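PDB 2XSG: CCMAN5 from Cellulosimicrobium cellulans, which probably hydrolyses alpha-mannosidic bonds as a family 92 glycosidase, and enables mannose-6-phosphate modification of lysosomal enzymes made in yeast. Local coordinates for residues 40-45 against 58-63; 50-55 against 101-106; 366-371 against 699-704. One frame throughout, in Å; residues are numbered along the deposited sequence.

Contact 1 (40-45 against 58-63); sequences NPRTTP and KISGFT
Pro-41 overlaps Phe-62 obliquely, its CB 3.9 Å from Phe-62 CE1, while the same CB meets Ile-59 CD1 at 4.0 Å. This apolar face belongs to an antiparallel strand pair interrupted by a beta bulge: the register slips by one residue between the pairs Pro-41/Phe-62 and Thr-43/Ile-59, so Arg-42 faces both Ser-60 and Gly-61. The evidence is in its two backbone bonds, which go to different residues: Arg-42 N donates to Gly-61 O (2.8 Å), and Ser-60 N returns to Arg-42 O (2.9 Å, 157° at the hydrogen). Tyr-113 of strand 112-121 covers Pro-41 and Ile-59, and strand 133-140 backs Phe-62.

Asn-40 and Thr-63 lie on the other face; Arg-42, at the bulge, sends its chain out beside them. With CG anti to its own N (chi1 -164°) and the chain extended from CG to NE, the guanidinium is carried out to Thr-63, crossing it at about a right angle, and Thr-63 CG2 touches NH1. Its NH2 bonds to Asn-167. NH1 donates in the guanidinium plane to a water, and that water gives its protons to Asn-40 O and, at 2.6 Å, to Thr-63 OG1.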
ATOM      1  N   ASN A  40      -1.868  16.702  -0.573  1.00  2.00           N
ATOM      2  CA  ASN A  40      -0.964  16.430  -1.697  1.00  2.24           C
ATOM      3  C   ASN A  40      -0.943  17.588  -2.665  1.00  2.59           C
ATOM      4  O   ASN A  40      -2.003  17.971  -3.179  1.00  2.00           O
ATOM      5  CB  ASN A  40      -1.406  15.172  -2.449  1.00  2.18           C
ATOM      6  CG  ASN A  40      -0.289  14.559  -3.296  1.00  3.70           C
ATOM      7  OD1 ASN A  40      -0.534  14.092  -4.411  1.00  5.52           O
ATOM      8  ND2 ASN A  40       0.941  14.573  -2.777  1.00  2.39           N
ATOM      9  N   PRO A  41       0.261  18.141  -2.939  1.00  2.99           N
ATOM     10  CA  PRO A  41       0.357  19.104  -4.019  1.00  3.24           C
ATOM     11  C   PRO A  41      -0.116  18.448  -5.311  1.00  3.59           C
ATOM     12  O   PRO A  41       0.026  17.237  -5.448  1.00  3.62           O
ATOM     13  CB  PRO A  41       1.876  19.385  -4.100  1.00  4.04           C
ATOM     14  CG  PRO A  41       2.533  18.178  -3.436  1.00  3.61           C
ATOM     15  CD  PRO A  41       1.579  17.853  -2.337  1.00  3.10           C
ATOM     16  N   ARG A  42      -0.677  19.231  -6.236  1.00  3.77           N
ATOM     17  CA  ARG A  42      -1.094  18.721  -7.540  1.00  4.43           C
ATOM     18  C   ARG A  42      -0.300  19.333  -8.675  1.00  5.13           C
ATOM     19  O   ARG A  42      -0.397  20.531  -8.918  1.00  5.97           O
ATOM     20  CB  ARG A  42      -2.582  18.998  -7.778  1.00  4.27           C
ATOM     21  CG  ARG A  42      -3.198  18.180  -8.921  1.00  3.57           C
ATOM     22  CD  ARG A  42      -4.735  18.184  -8.788  1.00  4.58           C
ATOM     23  NE  ARG A  42      -5.402  17.159  -9.602  1.00  4.58           N
ATOM     24  CZ  ARG A  42      -5.502  15.868  -9.276  1.00  5.83           C
ATOM     25  NH1 ARG A  42      -4.937  15.413  -8.165  1.00  3.56           N
ATOM     26  NH2 ARG A  42      -6.144  15.020 -10.085  1.00  5.42           N
ATOM     27  N   THR A  43       0.459  18.523  -9.401  1.00  5.66           N
ATOM     28  CA  THR A  43       1.218  19.076 -10.528  1.00  5.82           C
ATOM     29  C   THR A  43       0.326  19.283 -11.755  1.00  6.52           C
ATOM     30  O   THR A  43      -0.768  18.729 -11.839  1.00  5.81           O
ATOM     31  CB  THR A  43       2.475  18.244 -10.899  1.00  5.79           C
ATOM     32  OG1 THR A  43       2.104  16.921 -11.291  1.00  4.51           O
ATOM     33  CG2 THR A  43       3.443  18.175  -9.733  1.00  4.34           C
ATOM     34  N   THR A  44       0.800  20.088 -12.698  1.00  7.03           N
ATOM     35  CA  THR A  44       0.076  20.305 -13.956  1.00  7.54           C
ATOM     36  C   THR A  44       1.095  20.590 -15.055  1.00  7.71           C
ATOM     37  O   THR A  44       2.149  21.180 -14.772  1.00  7.99           O
ATOM     38  CB  THR A  44      -0.946  21.463 -13.807  1.00  7.97           C
ATOM     39  OG1 THR A  44      -1.551  21.739 -15.072  1.00  8.55           O
ATOM     40  CG2 THR A  44      -0.279  22.737 -13.253  1.00  6.60           C
ATOM     41  N   PRO A  45       0.815  20.164 -16.306  1.00  7.70           N
ATOM     42  CA  PRO A  45      -0.356  19.437 -16.801  1.00  7.64           C
ATOM     43  C   PRO A  45      -0.292  17.931 -16.544  1.00  7.08           C
ATOM     44  O   PRO A  45      -1.299  17.234 -16.709  1.00  8.14           O
ATOM     45  CB  PRO A  45      -0.316  19.707 -18.304  1.00  7.52           C
ATOM     46  CG  PRO A  45       1.136  19.823 -18.606  1.00  8.28           C
ATOM     47  CD  PRO A  45       1.775  20.455 -17.390  1.00  8.17           C
ATOM     48  N   LYS A  58       4.975  22.760 -12.727  1.00  6.41           N
ATOM     49  CA  LYS A  58       3.886  23.590 -12.249  1.00  6.64           C
ATOM     50  C   LYS A  58       3.008  22.846 -11.262  1.00  6.57           C
ATOM     51  O   LYS A  58       2.825  21.635 -11.363  1.00  6.23           O
ATOM     52  CB  LYS A  58       3.057  24.139 -13.403  1.00  6.76           C
ATOM     53  CG  LYS A  58       3.793  25.218 -14.185  1.00  9.64           C
ATOM     54  CD  LYS A  58       3.223  25.384 -15.561  1.00 12.67           C
ATOM     55  CE  LYS A  58       4.031  26.400 -16.342  1.00 14.62           C
ATOM     56  NZ  LYS A  58       3.486  26.508 -17.707  1.00 16.88           N
ATOM     57  N   ILE A  59       2.487  23.605 -10.308  1.00  5.85           N
ATOM     58  CA  ILE A  59       1.564  23.117  -9.301  1.00  5.57           C
ATOM     59  C   ILE A  59       0.344  24.025  -9.289  1.00  4.97           C
ATOM     60  O   ILE A  59       0.463  25.245  -9.328  1.00  4.21           O
ATOM     61  CB  ILE A  59       2.241  23.088  -7.907  1.00  5.86           C
ATOM     62  CG1 ILE A  59       3.225  21.907  -7.835  1.00  4.89           C
ATOM     63  CG2 ILE A  59       1.201  23.087  -6.765  1.00  5.29           C
ATOM     64  CD1 ILE A  59       3.946  21.758  -6.505  1.00  5.71           C
ATOM     65  N   SER A  60      -0.833  23.413  -9.243  1.00  4.26           N
ATOM     66  CA  SER A  60      -2.070  24.149  -9.079  1.00  4.00           C
ATOM     67  C   SER A  60      -2.291  24.387  -7.581  1.00  3.83           C
ATOM     68  O   SER A  60      -2.087  25.502  -7.101  1.00  4.36           O
ATOM     69  CB  SER A  60      -3.218  23.375  -9.739  1.00  3.90           C
ATOM     70  OG  SER A  60      -3.256  22.048  -9.225  1.00  5.25           O
ATOM     71  N   GLY A  61      -2.637  23.345  -6.828  1.00  3.99           N
ATOM     72  CA  GLY A  61      -2.912  23.470  -5.390  1.00  3.12           C
ATOM     73  C   GLY A  61      -2.789  22.172  -4.595  1.00  3.40           C
ATOM     74  O   GLY A  61      -2.034  21.277  -4.965  1.00  2.69           O
ATOM     75  N   PHE A  62      -3.546  22.070  -3.501  1.00  3.60           N
ATOM     76  CA  PHE A  62      -3.499  20.899  -2.619  1.00  4.01           C
ATOM     77  C   PHE A  62      -4.841  20.177  -2.519  1.00  4.03           C
ATOM     78  O   PHE A  62      -5.873  20.803  -2.291  1.00  4.05           O
ATOM     79  CB  PHE A  62      -3.020  21.316  -1.228  1.00  4.19           C
ATOM     80  CG  PHE A  62      -1.665  21.961  -1.239  1.00  4.94           C
ATOM     81  CD1 PHE A  62      -0.515  21.179  -1.145  1.00  4.33           C
ATOM     82  CD2 PHE A  62      -1.533  23.342  -1.383  1.00  4.97           C
ATOM     83  CE1 PHE A  62       0.738  21.747  -1.170  1.00  4.09           C
ATOM     84  CE2 PHE A  62      -0.263  23.933  -1.409  1.00  6.99           C
ATOM     85  CZ  PHE A  62       0.879  23.125  -1.306  1.00  6.71           C
ATOM     86  N   THR A  63      -4.808  18.858  -2.711  1.00  4.03           N
ATOM     87  CA  THR A  63      -5.968  17.991  -2.556  1.00  3.06           C
ATOM     88  C   THR A  63      -5.841  17.358  -1.180  1.00  3.63           C
ATOM     89  O   THR A  63      -4.758  17.402  -0.598  1.00  3.66           O
ATOM     90  CB  THR A  63      -5.997  16.908  -3.645  1.00  3.10           C
ATOM     91  OG1 THR A  63      -4.742  16.217  -3.675  1.00  2.00           O
ATOM     92  CG2 THR A  63      -6.217  17.538  -4.989  1.00  2.00           C
TER
HETATM   93  O   HOH W   1      -3.070  16.207  -5.706  1.00  3.74           O
HETATM   94  O   HOH W   2       4.797  21.209 -15.441  1.00  8.27           O

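Contact 2 (50-55 against 101-106); sequences TGYDYA and FSHDDE
Tyr-54 and His-103 bring two irregular backbone segments together without pairing them: their CA atoms, the closest across the contact, stay 8.5 Å apart, and side chains fill the interval. The imidazole lies over one face of the Tyr-54 ring as a face-to-face stack, the planes only 3° from parallel and the centroids 3.5 Å apart. With CG anti to the backbone N (chi1 -164°), the Tyr-54 ring sits beside its own carbonyl group, and a single histidine can therefore meet both. His-103 NE2 donates to Tyr-54 O at 2.7 Å, in the carbonyl plane and close to the plane of the imidazole.

At the other ring nitrogen, across CE1 from NE2, His-103 ND1 donates to Glu-106 OE1 at 2.7 Å with an N-H...O angle of 178°, forming a His-carboxylate pair. Both imidazole nitrogens thus act as donors, which would favour a positively charged ring. The second carboxylate oxygen, OE2, accepts from Tyr-52 OH on its syn lone pair (2.7 Å) and also bonds to Tyr-113 OH. The two hydrogen bonds of the imidazole, lying near its plane, and the stack fix the rotation of His-103; Tyr-52 OH, in the same plane, only abuts His-103 CE1 at 3.1 Å, with Phe-101 CE2 brushing it.

Tyr-52 leans on Pro-41 and Thr-43 of strand 40-44 and on Tyr-113 of strand 112-121, Phe-101 rests on Val-115 of the latter, and Tyr-54 touches the loop residue Pro-652, far along the chain in the catalytic domain.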
ATOM      1  N   THR A  50      -1.388   9.822  -7.948  1.00  3.24           N
ATOM      2  CA  THR A  50      -1.754  10.554  -6.729  1.00  2.96           C
ATOM      3  C   THR A  50      -2.061  12.016  -6.986  1.00  3.02           C
ATOM      4  O   THR A  50      -2.722  12.652  -6.167  1.00  3.49           O
ATOM      5  CB  THR A  50      -0.699  10.461  -5.624  1.00  3.03           C
ATOM      6  OG1 THR A  50       0.389  11.364  -5.887  1.00  3.18           O
ATOM      7  CG2 THR A  50      -0.210   9.007  -5.459  1.00  2.00           C
ATOM      8  N   GLY A  51      -1.565  12.543  -8.103  1.00  2.34           N
ATOM      9  CA  GLY A  51      -1.769  13.949  -8.429  1.00  2.16           C
ATOM     10  C   GLY A  51      -0.485  14.751  -8.467  1.00  2.38           C
ATOM     11  O   GLY A  51      -0.525  15.943  -8.759  1.00  2.47           O
ATOM     12  N   TYR A  52       0.657  14.107  -8.192  1.00  2.25           N
ATOM     13  CA  TYR A  52       1.970  14.785  -8.252  1.00  2.75           C
ATOM     14  C   TYR A  52       2.993  13.977  -9.044  1.00  2.86           C
ATOM     15  O   TYR A  52       3.321  12.839  -8.684  1.00  3.11           O
ATOM     16  CB  TYR A  52       2.486  15.030  -6.822  1.00  2.71           C
ATOM     17  CG  TYR A  52       3.865  15.650  -6.698  1.00  3.15           C
ATOM     18  CD1 TYR A  52       5.030  14.879  -6.860  1.00  4.89           C
ATOM     19  CD2 TYR A  52       4.007  16.995  -6.378  1.00  4.17           C
ATOM     20  CE1 TYR A  52       6.289  15.444  -6.739  1.00  3.93           C
ATOM     21  CE2 TYR A  52       5.257  17.572  -6.228  1.00  4.94           C
ATOM     22  CZ  TYR A  52       6.401  16.795  -6.410  1.00  5.86           C
ATOM     23  OH  TYR A  52       7.639  17.393  -6.266  1.00  3.21           O
ATOM     24  N   ASP A  53       3.488  14.543 -10.139  1.00  3.52           N
ATOM     25  CA  ASP A  53       4.613  13.940 -10.858  1.00  3.03           C
ATOM     26  C   ASP A  53       5.863  14.794 -10.670  1.00  3.20           C
ATOM     27  O   ASP A  53       5.889  15.973 -11.083  1.00  3.41           O
ATOM     28  CB  ASP A  53       4.281  13.753 -12.348  1.00  2.72           C
ATOM     29  CG  ASP A  53       5.512  13.416 -13.200  1.00  4.68           C
ATOM     30  OD1 ASP A  53       6.556  12.973 -12.660  1.00  3.64           O
ATOM     31  OD2 ASP A  53       5.431  13.610 -14.432  1.00  5.29           O
ATOM     32  N   TYR A  54       6.902  14.195 -10.083  1.00  3.23           N
ATOM     33  CA  TYR A  54       8.177  14.908  -9.773  1.00  3.42           C
ATOM     34  C   TYR A  54       8.779  15.626 -10.991  1.00  3.32           C
ATOM     35  O   TYR A  54       9.444  16.670 -10.847  1.00  3.48           O
ATOM     36  CB  TYR A  54       9.229  13.951  -9.178  1.00  2.58           C
ATOM     37  CG  TYR A  54      10.402  14.658  -8.494  1.00  3.31           C
ATOM     38  CD1 TYR A  54      11.569  15.001  -9.205  1.00  2.33           C
ATOM     39  CD2 TYR A  54      10.325  15.022  -7.143  1.00  2.50           C
ATOM     40  CE1 TYR A  54      12.634  15.673  -8.558  1.00  3.05           C
ATOM     41  CE2 TYR A  54      11.385  15.695  -6.497  1.00  3.90           C
ATOM     42  CZ  TYR A  54      12.517  16.007  -7.206  1.00  5.10           C
ATOM     43  OH  TYR A  54      13.538  16.657  -6.560  1.00 10.40           O
ATOM     44  N   ALA A  55       8.572  15.054 -12.176  1.00  3.25           N
ATOM     45  CA  ALA A  55       9.176  15.579 -13.398  1.00  3.80           C
ATOM     46  C   ALA A  55       8.539  16.886 -13.853  1.00  4.45           C
ATOM     47  O   ALA A  55       9.106  17.557 -14.722  1.00  4.68           O
ATOM     48  CB  ALA A  55       9.128  14.542 -14.530  1.00  3.72           C
ATOM     49  N   PHE A 101       6.855  26.129 -10.192  1.00  5.63           N
ATOM     50  CA  PHE A 101       7.579  25.762  -8.986  1.00  5.59           C
ATOM     51  C   PHE A 101       8.915  25.129  -9.360  1.00  6.48           C
ATOM     52  O   PHE A 101       9.140  24.721 -10.520  1.00  5.59           O
ATOM     53  CB  PHE A 101       6.757  24.829  -8.084  1.00  5.77           C
ATOM     54  CG  PHE A 101       6.962  23.361  -8.371  1.00  4.95           C
ATOM     55  CD1 PHE A 101       6.384  22.768  -9.485  1.00  3.88           C
ATOM     56  CD2 PHE A 101       7.718  22.574  -7.516  1.00  4.41           C
ATOM     57  CE1 PHE A 101       6.577  21.421  -9.747  1.00  5.26           C
ATOM     58  CE2 PHE A 101       7.903  21.227  -7.766  1.00  5.35           C
ATOM     59  CZ  PHE A 101       7.336  20.646  -8.882  1.00  3.08           C
ATOM     60  N   SER A 102       9.802  25.073  -8.371  1.00  6.83           N
ATOM     61  CA  SER A 102      11.111  24.454  -8.524  1.00  7.19           C
ATOM     62  C   SER A 102      11.389  23.564  -7.315  1.00  6.60           C
ATOM     63  O   SER A 102      11.080  23.945  -6.173  1.00  5.96           O
ATOM     64  CB  SER A 102      12.175  25.544  -8.614  1.00  7.02           C
ATOM     65  OG  SER A 102      13.464  24.994  -8.437  1.00  9.13           O
ATOM     66  N   HIS A 103      11.999  22.406  -7.557  1.00  5.84           N
ATOM     67  CA  HIS A 103      12.434  21.534  -6.461  1.00  6.56           C
ATOM     68  C   HIS A 103      13.507  22.188  -5.584  1.00  7.41           C
ATOM     69  O   HIS A 103      13.747  21.740  -4.462  1.00  7.00           O
ATOM     70  CB  HIS A 103      12.948  20.203  -6.990  1.00  6.00           C
ATOM     71  CG  HIS A 103      11.917  19.429  -7.737  1.00  4.20           C
ATOM     72  ND1 HIS A 103      10.746  18.994  -7.152  1.00  3.37           N
ATOM     73  CD2 HIS A 103      11.881  19.005  -9.020  1.00  3.27           C
ATOM     74  CE1 HIS A 103      10.027  18.346  -8.052  1.00  3.36           C
ATOM     75  NE2 HIS A 103      10.692  18.341  -9.194  1.00  2.79           N
ATOM     76  N   ASP A 104      14.146  23.242  -6.096  1.00  8.28           N
ATOM     77  CA  ASP A 104      15.089  24.033  -5.285  1.00 10.20           C
ATOM     78  C   ASP A 104      14.365  24.875  -4.234  1.00 10.11           C
ATOM     79  O   ASP A 104      14.971  25.331  -3.264  1.00 10.71           O
ATOM     80  CB  ASP A 104      15.938  24.949  -6.180  1.00 11.51           C
ATOM     81  CG  ASP A 104      16.824  24.176  -7.137  1.00 14.56           C
ATOM     82  OD1 ASP A 104      17.343  23.113  -6.744  1.00 17.97           O
ATOM     83  OD2 ASP A 104      16.995  24.631  -8.291  1.00 20.35           O
ATOM     84  N   ASP A 105      13.069  25.106  -4.443  1.00  9.99           N
ATOM     85  CA  ASP A 105      12.250  25.852  -3.496  1.00 10.01           C
ATOM     86  C   ASP A 105      11.072  24.975  -3.051  1.00  9.51           C
ATOM     87  O   ASP A 105       9.913  25.317  -3.244  1.00  9.57           O
ATOM     88  CB  ASP A 105      11.767  27.167  -4.131  1.00 10.07           C
ATOM     89  CG  ASP A 105      11.227  28.155  -3.106  1.00 11.79           C
ATOM     90  OD1 ASP A 105      11.592  28.032  -1.927  1.00 14.28           O
ATOM     91  OD2 ASP A 105      10.463  29.082  -3.472  1.00 12.48           O
ATOM     92  N   GLU A 106      11.399  23.837  -2.449  1.00  9.48           N
ATOM     93  CA  GLU A 106      10.430  22.814  -2.076  1.00  9.26           C
ATOM     94  C   GLU A 106      11.096  21.984  -0.995  1.00  9.44           C
ATOM     95  O   GLU A 106      12.278  21.646  -1.117  1.00  8.73           O
ATOM     96  CB  GLU A 106      10.099  21.924  -3.284  1.00  9.06           C
ATOM     97  CG  GLU A 106       9.008  20.886  -3.059  1.00  8.94           C
ATOM     98  CD  GLU A 106       8.920  19.870  -4.194  1.00  9.81           C
ATOM     99  OE1 GLU A 106       9.985  19.385  -4.638  1.00  6.98           O
ATOM    100  OE2 GLU A 106       7.783  19.542  -4.639  1.00  9.06           O
TER

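Contact 3 (366-371 against 699-704); sequences IDPALY and ITYDDG
Ile-366, the last residue of helix 353-366, meets Ile-699, next to last in strand 696-700: CG1 approaches Ile-699 CD1 at 4.3 Å, a loose apolar contact, and Ile-699 CG2 lies beside the Ile-366 carbonyl. That carbonyl is bridged to the strand by a water, which donates to Ile-366 O at 2.7 Å and to Thr-700 O at 2.8 Å.

Asp-367 leaves the helical conformation and at once serves as N-cap of helix 368-387. Its OD1 accepts from Leu-370 N, a weak capping bond at 3.3 Å, though a fairly straight one at 160°.

Pro-368, in the first turn, brings CD and CG obliquely against CD1 and CE1 of Tyr-701, CD lying 3.8 Å from Tyr-701 CD1; the two side chains cross at about a right angle. Tyr-738 and Val-742 of helix 738-742 also pack on Pro-368, and the Tyr-701 hydroxyl bonds to the carbonyl of Tyr-365, so the ring spans the break between the two helices.

Ala-369 places CB 3.8 Å from OD2 of Asp-702, a residue of the type I turn from Tyr-701 to Gly-704. A second water accepts from Ala-369 N and donates to Asp-367 OD1 and, at 2.8 Å, to Asp-702 OD2.

The direct contacts are van der Waals, mostly between apolar groups, while the polar links between the segments run through water. If both are ionised, the carboxylates, with Asp-367 OD1 and Asp-702 OD2 4.7 Å apart, would probably repel; the shared water and Arg-292, salt-bridged to Asp-702 OD1, may ease that.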
ATOM      1  N   ILE A 366       5.779  -5.675  13.339  1.00  5.76           N
ATOM      2  CA  ILE A 366       6.315  -4.333  13.561  1.00  6.01           C
ATOM      3  C   ILE A 366       5.435  -3.511  14.520  1.00  6.41           C
ATOM      4  O   ILE A 366       5.960  -2.835  15.409  1.00  6.63           O
ATOM      5  CB  ILE A 366       6.623  -3.609  12.230  1.00  6.58           C
ATOM      6  CG1 ILE A 366       7.875  -4.253  11.602  1.00  7.45           C
ATOM      7  CG2 ILE A 366       6.890  -2.105  12.459  1.00  7.65           C
ATOM      8  CD1 ILE A 366       8.119  -3.889  10.178  1.00  9.58           C
ATOM      9  N   ASP A 367       4.113  -3.609  14.350  1.00  5.97           N
ATOM     10  CA  ASP A 367       3.146  -2.913  15.196  1.00  5.57           C
ATOM     11  C   ASP A 367       1.939  -3.819  15.454  1.00  4.72           C
ATOM     12  O   ASP A 367       0.898  -3.685  14.794  1.00  4.39           O
ATOM     13  CB  ASP A 367       2.720  -1.597  14.542  1.00  5.56           C
ATOM     14  CG  ASP A 367       1.938  -0.691  15.485  1.00  6.70           C
ATOM     15  OD1 ASP A 367       1.445  -1.153  16.540  1.00  6.55           O
ATOM     16  OD2 ASP A 367       1.821   0.504  15.157  1.00  7.88           O
ATOM     17  N   PRO A 368       2.084  -4.771  16.402  1.00  4.37           N
ATOM     18  CA  PRO A 368       1.022  -5.774  16.619  1.00  3.96           C
ATOM     19  C   PRO A 368      -0.367  -5.179  16.922  1.00  4.12           C
ATOM     20  O   PRO A 368      -1.378  -5.683  16.397  1.00  3.69           O
ATOM     21  CB  PRO A 368       1.560  -6.602  17.802  1.00  4.61           C
ATOM     22  CG  PRO A 368       3.050  -6.466  17.701  1.00  4.44           C
ATOM     23  CD  PRO A 368       3.264  -5.029  17.247  1.00  3.91           C
ATOM     24  N   ALA A 369      -0.412  -4.108  17.729  1.00  3.87           N
ATOM     25  CA  ALA A 369      -1.678  -3.459  18.127  1.00  3.74           C
ATOM     26  C   ALA A 369      -2.401  -2.847  16.935  1.00  3.86           C
ATOM     27  O   ALA A 369      -3.625  -2.934  16.832  1.00  3.10           O
ATOM     28  CB  ALA A 369      -1.430  -2.375  19.173  1.00  3.99           C
ATOM     29  N   LEU A 370      -1.643  -2.210  16.045  1.00  3.66           N
ATOM     30  CA  LEU A 370      -2.236  -1.626  14.847  1.00  3.88           C
ATOM     31  C   LEU A 370      -2.793  -2.734  13.967  1.00  3.92           C
ATOM     32  O   LEU A 370      -3.916  -2.657  13.478  1.00  3.52           O
ATOM     33  CB  LEU A 370      -1.198  -0.803  14.077  1.00  3.76           C
ATOM     34  CG  LEU A 370      -1.634  -0.149  12.759  1.00  5.07           C
ATOM     35  CD1 LEU A 370      -2.725   0.927  13.015  1.00  3.82           C
ATOM     36  CD2 LEU A 370      -0.433   0.469  12.037  1.00  3.38           C
ATOM     37  N   TYR A 371      -1.992  -3.773  13.781  1.00  4.54           N
ATOM     38  CA  TYR A 371      -2.390  -4.941  12.994  1.00  4.80           C
ATOM     39  C   TYR A 371      -3.669  -5.543  13.531  1.00  4.71           C
ATOM     40  O   TYR A 371      -4.571  -5.846  12.751  1.00  4.64           O
ATOM     41  CB  TYR A 371      -1.274  -5.979  13.022  1.00  4.76           C
ATOM     42  CG  TYR A 371      -1.605  -7.375  12.531  1.00  3.59           C
ATOM     43  CD1 TYR A 371      -1.917  -8.381  13.439  1.00  2.72           C
ATOM     44  CD2 TYR A 371      -1.506  -7.712  11.179  1.00  2.00           C
ATOM     45  CE1 TYR A 371      -2.168  -9.672  13.035  1.00  2.00           C
ATOM     46  CE2 TYR A 371      -1.773  -9.016  10.747  1.00  2.00           C
ATOM     47  CZ  TYR A 371      -2.104  -9.989  11.689  1.00  2.58           C
ATOM     48  OH  TYR A 371      -2.355 -11.287  11.318  1.00  2.30           O
ATOM     49  N   ILE A 699      13.273  -4.174  17.078  1.00  7.11           N
ATOM     50  CA  ILE A 699      11.863  -3.814  17.097  1.00  6.95           C
ATOM     51  C   ILE A 699      11.403  -3.763  18.547  1.00  7.62           C
ATOM     52  O   ILE A 699      11.407  -4.788  19.234  1.00  7.58           O
ATOM     53  CB  ILE A 699      10.985  -4.803  16.286  1.00  6.67           C
ATOM     54  CG1 ILE A 699      11.517  -4.950  14.847  1.00  6.27           C
ATOM     55  CG2 ILE A 699       9.505  -4.335  16.308  1.00  5.69           C
ATOM     56  CD1 ILE A 699      10.874  -6.156  14.034  1.00  5.08           C
ATOM     57  N   THR A 700      11.034  -2.563  19.006  1.00  7.95           N
ATOM     58  CA  THR A 700      10.567  -2.337  20.382  1.00  8.40           C
ATOM     59  C   THR A 700       9.042  -2.331  20.426  1.00  8.46           C
ATOM     60  O   THR A 700       8.401  -1.569  19.703  1.00  8.20           O
ATOM     61  CB  THR A 700      11.126  -1.016  20.942  1.00  8.62           C
ATOM     62  OG1 THR A 700      12.557  -0.994  20.767  1.00  9.48           O
ATOM     63  CG2 THR A 700      10.773  -0.840  22.417  1.00  8.08           C
ATOM     64  N   TYR A 701       8.477  -3.222  21.237  1.00  8.67           N
ATOM     65  CA  TYR A 701       7.030  -3.343  21.394  1.00  9.41           C
ATOM     66  C   TYR A 701       6.481  -2.416  22.485  1.00  9.92           C
ATOM     67  O   TYR A 701       7.245  -1.837  23.255  1.00 10.04           O
ATOM     68  CB  TYR A 701       6.640  -4.817  21.605  1.00  8.80           C
ATOM     69  CG  TYR A 701       7.115  -5.628  20.426  1.00  9.27           C
ATOM     70  CD1 TYR A 701       6.557  -5.430  19.169  1.00  7.20           C
ATOM     71  CD2 TYR A 701       8.186  -6.528  20.546  1.00  7.54           C
ATOM     72  CE1 TYR A 701       7.005  -6.139  18.073  1.00  7.17           C
ATOM     73  CE2 TYR A 701       8.648  -7.245  19.452  1.00  7.05           C
ATOM     74  CZ  TYR A 701       8.048  -7.043  18.217  1.00  6.78           C
ATOM     75  OH  TYR A 701       8.483  -7.722  17.123  1.00  4.64           O
ATOM     76  N   ASP A 702       5.161  -2.268  22.534  1.00 10.76           N
ATOM     77  CA  ASP A 702       4.524  -1.286  23.414  1.00 11.48           C
ATOM     78  C   ASP A 702       4.872  -1.456  24.890  1.00 12.14           C
ATOM     79  O   ASP A 702       4.875  -0.479  25.622  1.00 12.41           O
ATOM     80  CB  ASP A 702       3.005  -1.255  23.196  1.00 11.77           C
ATOM     81  CG  ASP A 702       2.630  -0.783  21.781  1.00 12.86           C
ATOM     82  OD1 ASP A 702       3.420  -0.014  21.190  1.00 13.73           O
ATOM     83  OD2 ASP A 702       1.563  -1.180  21.257  1.00 10.76           O
ATOM     84  N   ASP A 703       5.163  -2.678  25.327  1.00 12.81           N
ATOM     85  CA  ASP A 703       5.563  -2.896  26.717  1.00 13.97           C
ATOM     86  C   ASP A 703       7.057  -2.673  26.999  1.00 14.18           C
ATOM     87  O   ASP A 703       7.505  -2.804  28.142  1.00 13.77           O
ATOM     88  CB  ASP A 703       5.125  -4.268  27.222  1.00 14.20           C
ATOM     89  CG  ASP A 703       5.734  -5.424  26.435  1.00 15.77           C
ATOM     90  OD1 ASP A 703       6.645  -5.220  25.596  1.00 16.92           O
ATOM     91  OD2 ASP A 703       5.266  -6.557  26.656  1.00 15.64           O
ATOM     92  N   GLY A 704       7.823  -2.339  25.963  1.00 14.11           N
ATOM     93  CA  GLY A 704       9.245  -2.047  26.144  1.00 13.70           C
ATOM     94  C   GLY A 704      10.150  -3.254  25.938  1.00 13.63           C
ATOM     95  O   GLY A 704      11.380  -3.103  25.908  1.00 13.46           O
TER
HETATM   96  O   HOH W   3       6.202  -2.022  18.011  1.00 13.57           O
HETATM   97  O   HOH W   4       2.042  -2.276  18.748  1.00  3.46           O

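Overall arrangement
Contacts 1 and 2 are neighbours, their centres about 8 Å apart, and their segments alternate along the chain: residues 50-55 belong to the connection between strands 40-44 and 58-63, whereas the loop 101-106 follows strand 99-100, the third strand of the same sheet. They touch directly, as where Thr-43 N meets Gly-51 O at 2.8 Å. All four segments fall in the family 92 N-terminal domain. Contact 3 comes later, its centre about 35 Å from that of contact 2, and joins segments 328 residues apart, both catalytic-domain sequence. The first two contacts thus join the three-stranded sheet to the loops leading out of it, whereas the third ties a helix junction to a mixed sheet that combines strand 293-296 with strands from 696 onward.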